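Local coordinates for putative glycosyl hydrolase (Bacteroides thetaiotaomicron VPI-5482, PDB 3K11), which is a putative hydrolase of the glycosyl hydrolase 88 sequence family that probably cleaves glycosidic bonds, its substrate not established, at residues D202-F205 and M206-A210; K231-L234 and Q235-R239; M240-P243 and E244-L247. All coordinates share one frame; numbering follows the deposited sequence. Where two conformers were deposited one is given.

Interaction 1 (D202-F205 and M206-A210)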
ATOM      1  N   ASP A 202      -8.303 -20.107  10.966  1.00 24.77           N
ATOM      2  CA  ASP A 202      -8.696 -20.160  12.373  1.00 24.58           C
ATOM      3  C   ASP A 202      -8.433 -21.530  12.958  1.00 24.04           C
ATOM      4  O   ASP A 202      -8.112 -21.634  14.154  1.00 24.16           O
ATOM      5  CB  ASP A 202     -10.199 -19.883  12.567  1.00 25.22           C
ATOM      6  CG  ASP A 202     -10.668 -18.578  11.888  1.00 32.90           C
ATOM      7  OD1 ASP A 202     -10.510 -18.465  10.678  1.00 24.39           O
ATOM      8  OD2 ASP A 202     -11.146 -17.643  12.570  1.00 40.63           O
ATOM      9  N   ASP A 203      -8.489 -22.578  12.134  1.00 23.69           N
ATOM     10  CA  ASP A 203      -8.415 -23.952  12.680  1.00 24.43           C
ATOM     11  C   ASP A 203      -7.000 -24.336  13.073  1.00 24.83           C
ATOM     12  O   ASP A 203      -6.821 -25.296  13.770  1.00 24.89           O
ATOM     13  CB  ASP A 203      -8.989 -24.976  11.738  1.00 25.49           C
ATOM     14  CG  ASP A 203     -10.513 -24.980  11.710  1.00 29.51           C
ATOM     15  OD1 ASP A 203     -11.135 -24.552  12.714  1.00 25.34           O
ATOM     16  OD2 ASP A 203     -11.066 -25.482  10.719  1.00 24.77           O
HETATM   17  N   MSE A 204      -5.984 -23.581  12.631  1.00 23.37           N
HETATM   18  CA  MSE A 204      -4.656 -23.760  13.192  1.00 21.85           C
HETATM   19  C   MSE A 204      -4.763 -23.641  14.725  1.00 21.25           C
HETATM   20  O   MSE A 204      -4.237 -24.452  15.474  1.00 25.30           O
HETATM   21  CB  MSE A 204      -3.670 -22.745  12.635  1.00 24.50           C
HETATM   22  CG  MSE A 204      -3.324 -23.023  11.180  1.00 22.79           C
HETATM   23 SE   MSE A 204      -1.954 -21.869  10.488  0.75 20.85          SE
HETATM   24  CE  MSE A 204      -0.450 -22.755  11.279  1.00 21.95           C
ATOM     25  N   PHE A 205      -5.506 -22.640  15.179  1.00 21.67           N
ATOM     26  CA  PHE A 205      -5.657 -22.330  16.599  1.00 22.04           C
ATOM     27  C   PHE A 205      -6.747 -23.152  17.231  1.00 22.88           C
ATOM     28  O   PHE A 205      -6.633 -23.549  18.390  1.00 26.70           O
ATOM     29  CB  PHE A 205      -5.906 -20.842  16.796  1.00 26.97           C
ATOM     30  CG  PHE A 205      -6.055 -20.455  18.224  1.00 23.76           C
ATOM     31  CD1 PHE A 205      -4.941 -20.448  19.095  1.00 26.39           C
ATOM     32  CD2 PHE A 205      -7.309 -20.147  18.712  1.00 28.83           C
ATOM     33  CE1 PHE A 205      -5.105 -20.125  20.435  1.00 31.53           C
ATOM     34  CE2 PHE A 205      -7.490 -19.842  20.064  1.00 33.01           C
ATOM     35  CZ  PHE A 205      -6.383 -19.817  20.916  1.00 29.03           C
HETATM   36  N   MSE A 206      -7.799 -23.444  16.483  1.00 23.96           N
HETATM   37  CA  MSE A 206      -8.856 -24.261  17.077  1.00 23.62           C
HETATM   38  C   MSE A 206      -8.384 -25.680  17.369  1.00 24.92           C
HETATM   39  O   MSE A 206      -8.842 -26.307  18.329  1.00 24.36           O
HETATM   40  CB  MSE A 206     -10.115 -24.286  16.215  1.00 25.20           C
HETATM   41  CG  MSE A 206     -10.661 -22.963  15.852  1.00 25.59           C
HETATM   42 SE   MSE A 206     -11.071 -21.783  17.395  0.75 25.65          SE
HETATM   43  CE  MSE A 206     -10.747 -19.987  16.511  1.00 29.63           C
ATOM     44  N   GLY A 207      -7.497 -26.207  16.540  1.00 24.68           N
ATOM     45  CA  GLY A 207      -7.027 -27.599  16.656  1.00 24.77           C
ATOM     46  C   GLY A 207      -5.638 -27.886  17.202  1.00 23.92           C
ATOM     47  O   GLY A 207      -5.466 -28.819  17.979  1.00 24.84           O
ATOM     48  N   ILE A 208      -4.643 -27.072  16.859  1.00 23.55           N
ATOM     49  CA  ILE A 208      -3.239 -27.465  17.136  1.00 21.82           C
ATOM     50  C   ILE A 208      -2.850 -27.367  18.608  1.00 24.38           C
ATOM     51  O   ILE A 208      -2.300 -28.325  19.126  1.00 25.32           O
ATOM     52  CB  ILE A 208      -2.247 -26.765  16.194  1.00 22.58           C
ATOM     53  CG1 ILE A 208      -2.610 -27.153  14.756  1.00 24.62           C
ATOM     54  CG2 ILE A 208      -0.785 -27.082  16.556  1.00 23.74           C
ATOM     55  CD1 ILE A 208      -1.813 -26.335  13.670  1.00 22.02           C
ATOM     56  N   PRO A 209      -3.218 -26.267  19.311  1.00 23.36           N
ATOM     57  CA  PRO A 209      -2.865 -26.203  20.739  1.00 22.06           C
ATOM     58  C   PRO A 209      -3.387 -27.361  21.580  1.00 21.93           C
ATOM     59  O   PRO A 209      -2.681 -27.840  22.482  1.00 24.27           O
ATOM     60  CB  PRO A 209      -3.443 -24.853  21.185  1.00 24.64           C
ATOM     61  CG  PRO A 209      -3.372 -24.010  19.910  1.00 23.75           C
ATOM     62  CD  PRO A 209      -3.872 -25.022  18.889  1.00 26.51           C
ATOM     63  N   ALA A 210      -4.603 -27.829  21.298  1.00 23.28           N
ATOM     64  CA  ALA A 210      -5.172 -28.957  22.026  1.00 22.85           C
ATOM     65  C   ALA A 210      -4.314 -30.212  21.845  1.00 21.35           C
ATOM     66  O   ALA A 210      -4.085 -30.972  22.792  1.00 25.69           O
ATOM     67  CB  ALA A 210      -6.596 -29.226  21.537  1.00 23.36           C
TER
HETATM   68  O   HOH W   1      -6.794 -26.124  20.258  1.00 22.99           O

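Interaction 2 (K231-L234 and Q235-R239)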
ATOM      1  N   LYS A 231       2.695 -31.796  12.254  1.00 23.60           N
ATOM      2  CA  LYS A 231       2.181 -32.157  10.941  1.00 22.37           C
ATOM      3  C   LYS A 231       1.054 -31.231  10.540  1.00 24.11           C
ATOM      4  O   LYS A 231       1.008 -30.727   9.427  1.00 25.06           O
ATOM      5  CB  LYS A 231       1.664 -33.600  11.004  1.00 21.14           C
ATOM      6  CG  LYS A 231       1.176 -34.146   9.659  1.00 27.24           C
ATOM      7  CD  LYS A 231       0.565 -35.549   9.765  1.00 31.20           C
ATOM      8  CE  LYS A 231      -0.060 -35.989   8.369  1.00 33.36           C
ATOM      9  NZ  LYS A 231      -1.119 -36.996   8.532  1.00 44.88           N
ATOM     10  N   GLN A 232       0.105 -31.004  11.446  1.00 23.96           N
ATOM     11  CA  GLN A 232      -0.949 -30.019  11.172  1.00 23.09           C
ATOM     12  C   GLN A 232      -0.356 -28.672  10.871  1.00 22.54           C
ATOM     13  O   GLN A 232      -0.700 -28.012   9.881  1.00 23.19           O
ATOM     14  CB  GLN A 232      -1.853 -29.864  12.406  1.00 22.52           C
ATOM     15  CG  GLN A 232      -2.721 -31.088  12.682  1.00 23.22           C
ATOM     16  CD  GLN A 232      -3.790 -31.354  11.650  1.00 28.25           C
ATOM     17  OE1 GLN A 232      -4.270 -30.448  11.003  1.00 23.39           O
ATOM     18  NE2 GLN A 232      -4.184 -32.625  11.530  1.00 21.97           N
ATOM     19  N   PHE A 233       0.523 -28.229  11.743  1.00 21.91           N
ATOM     20  CA  PHE A 233       1.076 -26.870  11.538  1.00 21.58           C
ATOM     21  C   PHE A 233       1.641 -26.727  10.143  1.00 24.27           C
ATOM     22  O   PHE A 233       1.355 -25.771   9.438  1.00 24.72           O
ATOM     23  CB  PHE A 233       2.145 -26.554  12.575  1.00 23.77           C
ATOM     24  CG  PHE A 233       2.600 -25.111  12.549  1.00 25.18           C
ATOM     25  CD1 PHE A 233       3.620 -24.681  11.681  1.00 26.39           C
ATOM     26  CD2 PHE A 233       2.037 -24.181  13.392  1.00 26.05           C
ATOM     27  CE1 PHE A 233       4.010 -23.360  11.642  1.00 27.97           C
ATOM     28  CE2 PHE A 233       2.445 -22.790  13.322  1.00 24.65           C
ATOM     29  CZ  PHE A 233       3.399 -22.410  12.461  1.00 26.39           C
ATOM     30  N   LEU A 234       2.467 -27.682   9.732  1.00 24.19           N
ATOM     31  CA  LEU A 234       3.180 -27.519   8.478  1.00 23.62           C
ATOM     32  C   LEU A 234       2.287 -27.756   7.267  1.00 24.91           C
ATOM     33  O   LEU A 234       2.458 -27.127   6.205  1.00 23.75           O
ATOM     34  CB  LEU A 234       4.370 -28.466   8.466  1.00 25.98           C
ATOM     35  CG  LEU A 234       5.500 -28.254   9.487  1.00 21.28           C
ATOM     36  CD1 LEU A 234       6.490 -29.400   9.354  1.00 22.99           C
ATOM     37  CD2 LEU A 234       6.216 -26.864   9.318  1.00 26.32           C
ATOM     38  N   GLN A 235       1.301 -28.617   7.414  1.00 23.30           N
ATOM     39  CA  GLN A 235       0.343 -28.881   6.300  1.00 22.95           C
ATOM     40  C   GLN A 235      -0.569 -27.684   6.057  1.00 23.48           C
ATOM     41  O   GLN A 235      -0.946 -27.402   4.915  1.00 24.37           O
ATOM     42  CB  GLN A 235      -0.433 -30.188   6.577  1.00 24.02           C
ATOM     43  CG  GLN A 235       0.434 -31.413   6.296  1.00 24.53           C
ATOM     44  CD  GLN A 235      -0.223 -32.758   6.497  1.00 29.20           C
ATOM     45  OE1 GLN A 235       0.448 -33.780   6.294  1.00 24.74           O
ATOM     46  NE2 GLN A 235      -1.495 -32.794   6.906  1.00 23.37           N
ATOM     47  N   PHE A 236      -0.992 -27.005   7.142  1.00 22.93           N
ATOM     48  CA  PHE A 236      -1.687 -25.725   7.026  1.00 22.64           C
ATOM     49  C   PHE A 236      -0.742 -24.688   6.409  1.00 22.30           C
ATOM     50  O   PHE A 236      -1.072 -24.011   5.445  1.00 24.40           O
ATOM     51  CB  PHE A 236      -2.142 -25.166   8.392  1.00 22.45           C
ATOM     52  CG  PHE A 236      -3.490 -25.654   8.867  1.00 20.00           C
ATOM     53  CD1 PHE A 236      -4.638 -25.045   8.446  1.00 24.69           C
ATOM     54  CD2 PHE A 236      -3.605 -26.660   9.806  1.00 22.72           C
ATOM     55  CE1 PHE A 236      -5.891 -25.460   8.897  1.00 20.84           C
ATOM     56  CE2 PHE A 236      -4.878 -27.085  10.249  1.00 22.92           C
ATOM     57  CZ  PHE A 236      -6.002 -26.483   9.786  1.00 24.38           C
ATOM     58  N   ALA A 237       0.418 -24.505   7.011  1.00 21.47           N
ATOM     59  CA  ALA A 237       1.295 -23.387   6.572  1.00 20.75           C
ATOM     60  C   ALA A 237       1.738 -23.510   5.120  1.00 25.67           C
ATOM     61  O   ALA A 237       1.808 -22.503   4.451  1.00 23.55           O
ATOM     62  CB  ALA A 237       2.505 -23.194   7.543  1.00 23.74           C
ATOM     63  N   ASP A 238       1.991 -24.736   4.645  0.50 24.89           N
ATOM     64  CA  ASP A 238       2.379 -24.983   3.237  0.50 24.76           C
ATOM     65  C   ASP A 238       1.424 -24.292   2.299  0.50 25.09           C
ATOM     66  O   ASP A 238       1.822 -23.557   1.374  0.50 24.41           O
ATOM     67  CB  ASP A 238       2.346 -26.483   2.921  0.50 23.55           C
ATOM     68  CG  ASP A 238       2.776 -26.798   1.485  0.50 26.84           C
ATOM     69  OD1 ASP A 238       3.868 -26.310   1.113  0.50 25.99           O
ATOM     70  OD2 ASP A 238       2.006 -27.479   0.754  0.50 32.56           O
ATOM     71  N   ARG A 239       0.151 -24.485   2.581  1.00 23.58           N
ATOM     72  CA  ARG A 239      -0.918 -23.975   1.720  1.00 25.24           C
ATOM     73  C   ARG A 239      -1.336 -22.525   1.984  1.00 26.24           C
ATOM     74  O   ARG A 239      -1.672 -21.818   1.056  1.00 24.84           O
ATOM     75  CB  ARG A 239      -2.142 -24.835   1.910  1.00 24.38           C
ATOM     76  CG  ARG A 239      -1.883 -26.269   1.467  1.00 27.02           C
ATOM     77  CD  ARG A 239      -3.036 -27.072   1.847  1.00 28.37           C
ATOM     78  NE  ARG A 239      -3.080 -28.438   1.322  1.00 25.60           N
ATOM     79  CZ  ARG A 239      -2.921 -29.553   2.045  1.00 24.99           C
ATOM     80  NH1 ARG A 239      -2.529 -29.532   3.322  1.00 26.35           N
ATOM     81  NH2 ARG A 239      -3.119 -30.713   1.445  1.00 27.22           N
TER

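Interaction 3 (M240-P243 and E244-L247)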
HETATM    1  N   MSE A 240      -1.310 -22.117   3.241  1.00 23.64           N
HETATM    2  CA  MSE A 240      -1.926 -20.857   3.654  1.00 23.86           C
HETATM    3  C   MSE A 240      -0.938 -19.701   3.840  1.00 25.71           C
HETATM    4  O   MSE A 240      -1.353 -18.520   3.717  1.00 23.76           O
HETATM    5  CB  MSE A 240      -2.833 -21.135   4.881  1.00 25.78           C
HETATM    6  CG  MSE A 240      -3.928 -22.186   4.586  1.00 24.21           C
HETATM    7 SE   MSE A 240      -5.219 -22.162   5.944  0.75 24.81          SE
HETATM    8  CE  MSE A 240      -6.285 -20.737   5.070  1.00 25.38           C
ATOM      9  N   PHE A 241       0.349 -20.000   4.062  1.00 23.39           N
ATOM     10  CA  PHE A 241       1.365 -18.922   4.260  1.00 23.55           C
ATOM     11  C   PHE A 241       1.666 -18.324   2.910  1.00 27.39           C
ATOM     12  O   PHE A 241       1.693 -19.058   1.931  1.00 28.01           O
ATOM     13  CB  PHE A 241       2.636 -19.430   4.925  1.00 25.24           C
ATOM     14  CG  PHE A 241       3.535 -18.318   5.443  1.00 22.09           C
ATOM     15  CD1 PHE A 241       3.108 -17.470   6.458  1.00 24.91           C
ATOM     16  CD2 PHE A 241       4.804 -18.163   4.967  1.00 23.13           C
ATOM     17  CE1 PHE A 241       3.926 -16.474   6.934  1.00 25.94           C
ATOM     18  CE2 PHE A 241       5.612 -17.124   5.447  1.00 25.55           C
ATOM     19  CZ  PHE A 241       5.179 -16.313   6.404  1.00 24.76           C
ATOM     20  N   ILE A 242       1.938 -17.019   2.876  1.00 26.88           N
ATOM     21  CA  ILE A 242       2.236 -16.277   1.647  1.00 26.55           C
ATOM     22  C   ILE A 242       3.643 -15.678   1.869  1.00 26.18           C
ATOM     23  O   ILE A 242       3.787 -14.585   2.428  1.00 25.79           O
ATOM     24  CB  ILE A 242       1.263 -15.141   1.380  1.00 27.00           C
ATOM     25  CG1 ILE A 242      -0.193 -15.629   1.338  1.00 26.85           C
ATOM     26  CG2 ILE A 242       1.536 -14.539  -0.027  1.00 26.09           C
ATOM     27  CD1 ILE A 242      -1.226 -14.567   1.505  1.00 29.31           C
ATOM     28  N   PRO A 243       4.687 -16.417   1.497  1.00 27.20           N
ATOM     29  CA  PRO A 243       6.063 -15.962   1.782  1.00 28.33           C
ATOM     30  C   PRO A 243       6.424 -14.589   1.276  1.00 28.10           C
ATOM     31  O   PRO A 243       7.172 -13.875   1.950  1.00 29.06           O
ATOM     32  CB  PRO A 243       6.952 -17.047   1.137  1.00 30.90           C
ATOM     33  CG  PRO A 243       6.092 -18.134   0.765  1.00 30.24           C
ATOM     34  CD  PRO A 243       4.667 -17.763   0.903  1.00 30.13           C
ATOM     35  N   GLU A 244       5.827 -14.189   0.158  1.00 26.01           N
ATOM     36  CA  GLU A 244       6.087 -12.867  -0.422  1.00 30.15           C
ATOM     37  C   GLU A 244       5.594 -11.739   0.481  1.00 31.51           C
ATOM     38  O   GLU A 244       6.105 -10.631   0.393  1.00 31.31           O
ATOM     39  CB  GLU A 244       5.402 -12.737  -1.798  1.00 35.97           C
ATOM     40  CG  GLU A 244       5.834 -13.802  -2.857  1.00 49.59           C
ATOM     41  CD  GLU A 244       5.263 -15.277  -2.670  1.00 60.94           C
ATOM     42  OE1 GLU A 244       4.367 -15.526  -1.834  1.00 38.07           O
ATOM     43  OE2 GLU A 244       5.741 -16.211  -3.382  1.00 72.50           O
ATOM     44  N   LYS A 245       4.564 -12.003   1.298  1.00 27.53           N
ATOM     45  CA  LYS A 245       3.995 -11.020   2.218  1.00 27.43           C
ATOM     46  C   LYS A 245       4.375 -11.268   3.658  1.00 26.08           C
ATOM     47  O   LYS A 245       4.293 -10.370   4.505  1.00 26.15           O
ATOM     48  CB  LYS A 245       2.469 -11.028   2.105  1.00 28.84           C
ATOM     49  CG  LYS A 245       1.954 -10.583   0.746  1.00 31.93           C
ATOM     50  CD  LYS A 245       0.409 -10.556   0.630  1.00 32.65           C
ATOM     51  CE  LYS A 245      -0.063  -9.577  -0.544  1.00 36.57           C
ATOM     52  NZ  LYS A 245      -0.137  -7.999  -0.173  1.00 33.90           N
ATOM     53  N   GLY A 246       4.749 -12.495   3.959  1.00 24.28           N
ATOM     54  CA  GLY A 246       4.940 -12.869   5.356  1.00 24.18           C
ATOM     55  C   GLY A 246       3.645 -12.907   6.133  1.00 24.98           C
ATOM     56  O   GLY A 246       3.662 -12.678   7.328  1.00 23.07           O
ATOM     57  N   LEU A 247       2.548 -13.273   5.466  1.00 24.11           N
ATOM     58  CA  LEU A 247       1.212 -13.282   6.048  1.00 21.45           C
ATOM     59  C   LEU A 247       0.514 -14.558   5.593  1.00 23.62           C
ATOM     60  O   LEU A 247       0.952 -15.218   4.646  1.00 23.55           O
ATOM     61  CB  LEU A 247       0.407 -12.049   5.547  1.00 22.42           C
ATOM     62  CG  LEU A 247       0.944 -10.655   5.808  1.00 24.14           C
ATOM     63  CD1 LEU A 247      -0.021  -9.639   5.119  1.00 21.81           C
ATOM     64  CD2 LEU A 247       1.077 -10.414   7.311  1.00 23.99           C
TER

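Interaction 1 (D202-F205 and M206-A210)
Met-206 folds back over the residues preceding it in helix 202-217, and the closest side-chain packing of this local contact lies there. Its CG sits 3.5 Å from Asp-203 OD1, the two side chains crossing at about a right angle. The bend at chi2 (-56°) turns the selenomethionine back along the helix, bringing Met-206 CE to 4.0 Å from Asp-202 CB and beside Phe-205 CD2. Beneath it the backbone is fully bonded: Met-206 N, Gly-207 N and Ile-208 N donate to Asp-202 O, Asp-203 O and Met-204 O, each at 3.0 Å, and Asp-202 O also accepts from Phe-205 N.

That bonding breaks at Pro-209 and Ala-210, where the helix kinks. Pro-209 has no N-H to give, yet its CD still presses to 3.2 Å from Phe-205 O. A water enters here, donating to Phe-205 O and accepting from Ala-210 N at 3.0 Å, where the kink removes the helical bonds.

Both buried carboxylates have partners beyond the segments: Asp-203 in a salt bridge with Arg-191, Asp-202 hydrogen-bonded to His-250. Phe-205 stacks on Trp-270 of helix 265-281, Met-206 reaches Tyr-82 of helix 82-98, and Met-204 and Ile-208 pack on helix 222-240.

Interaction 2 (K231-L234 and Q235-R239)
Gln-235 crosses the aliphatic chain of Lys-231, one helical turn earlier, obliquely with its terminal amide. Gln-235 OE1 lies 3.1 Å from Lys-231 CE and 3.5 Å from Lys-231 CG, so the carbonyl end of the amide does most of the touching. The Lys-231 chain is extended throughout, with CG anti to the backbone N (chi1 -176°), and this sets its methylenes against the glutamine, which is itself straight beyond CG.

On the adjoining flank, Gln-232 bends at chi2 and brings OE1 to 3.5 Å from Phe-236 CE2, its amide plane 54° from the ring. The same ring has Gln-232 O at its edge, 3.2 Å from Phe-236 CD2. That carbonyl also takes part in the straightest of the four backbone bonds here: Phe-236 N donates to Gln-232 O at 2.9 Å with an N-H...O angle of 173°.

Toward the end of the helix, Arg-239 curls back so that its NH1 donates to Gln-235 O at 3.1 Å, approaching from above the carbonyl plane. Phe-233 and Ala-237 meet more loosely, Phe-233 CE1 to Ala-237 CB at 4.4 Å.

The polar ends of four of these side chains converge on residues 186-189: Lys-231 NZ and Gln-235 NE2 both donate to Asp-186 O, Gln-235 NE2 also to Thr-188 OG1, Arg-239 NH2 forms a salt bridge with Asp-186, and the buried Gln-232 amide accepts from Phe-189 N through OE1 while its NE2 donates to Gly-187 O and to Glu-228. On other sides of the helix, Phe-233 and Ala-237 share Tyr-295 of helix 289-304 and Tyr-248 of strand 247-253 as neighbours, while Phe-233 and Phe-236 pack against Met-204 of helix 202-217.

Interaction 3 (M240-P243 and E244-L247)
Phe-241 brings its ring obliquely to Gly-246 and Leu-247, setting Phe-241 CZ 3.6 Å from Gly-246 CA and Phe-241 CD1 3.6 Å from Leu-247 O. With CG anti to the backbone N (chi1 -166°), the ring reaches along the chain to the glycine. Beside it, Ile-242 pairs with Leu-247: Ile-242 N donates to Leu-247 O at 2.7 Å, nearly in line with the C=O bond. Ile-242 O in turn accepts from both Lys-245 N (2.9 Å) and Gly-246 N (2.8 Å). Gly-246 and Leu-247 thus both face Ile-242, which defines a G1 beta bulge, and Gly-246 takes the positive phi (68°) that favours glycine.

Around the turn, the Lys-245 chain runs side by side with Ile-242, Lys-245 CG to Ile-242 CG2 at 4.1 Å, while Glu-244 bends at chi2 to bring OE1 to 3.5 Å from Pro-243 CD. Farther out, Tyr-248 and Tyr-295 meet the Phe-241 ring edge-to-face, and Asp-318 forms a salt bridge with Lys-245 NZ.

Replacing Phe-241 with an alanine is likely to leave a gap beside Gly-246 and to rob Tyr-248 and Tyr-295 of their edge-to-face partner. With two N-H donors on Ile-242 O and a glycine supplying the positive phi, the backbone itself fixes the hairpin turn; an aromatic ring packs on its glycine, and the exposed Pro-243, Glu-244 and Lys-245 only add side-chain contacts.

Overall arrangement
The three contacts come in series along the chain, all within the range assigned to glycosyl hydrolase family 88. Interaction 1 lies in the early part of helix 202-217, interaction 2 in the later part of the next helix, 222-240, and interaction 3 is the hairpin turn reached directly from that helix's end. The centres of interactions 1 and 2 lie about 12 Å apart and the two contacts touch, with Met-204 CG 3.5 Å from Phe-236 CG. Interaction 3 adjoins interaction 2 in sequence, centres about 13 Å apart, but does not touch interaction 1. Strand 247-253 lies between 241-242 and 198-200 in a three-stranded antiparallel sheet. Consecutive packed helices are consistent with the six-hairpin clan.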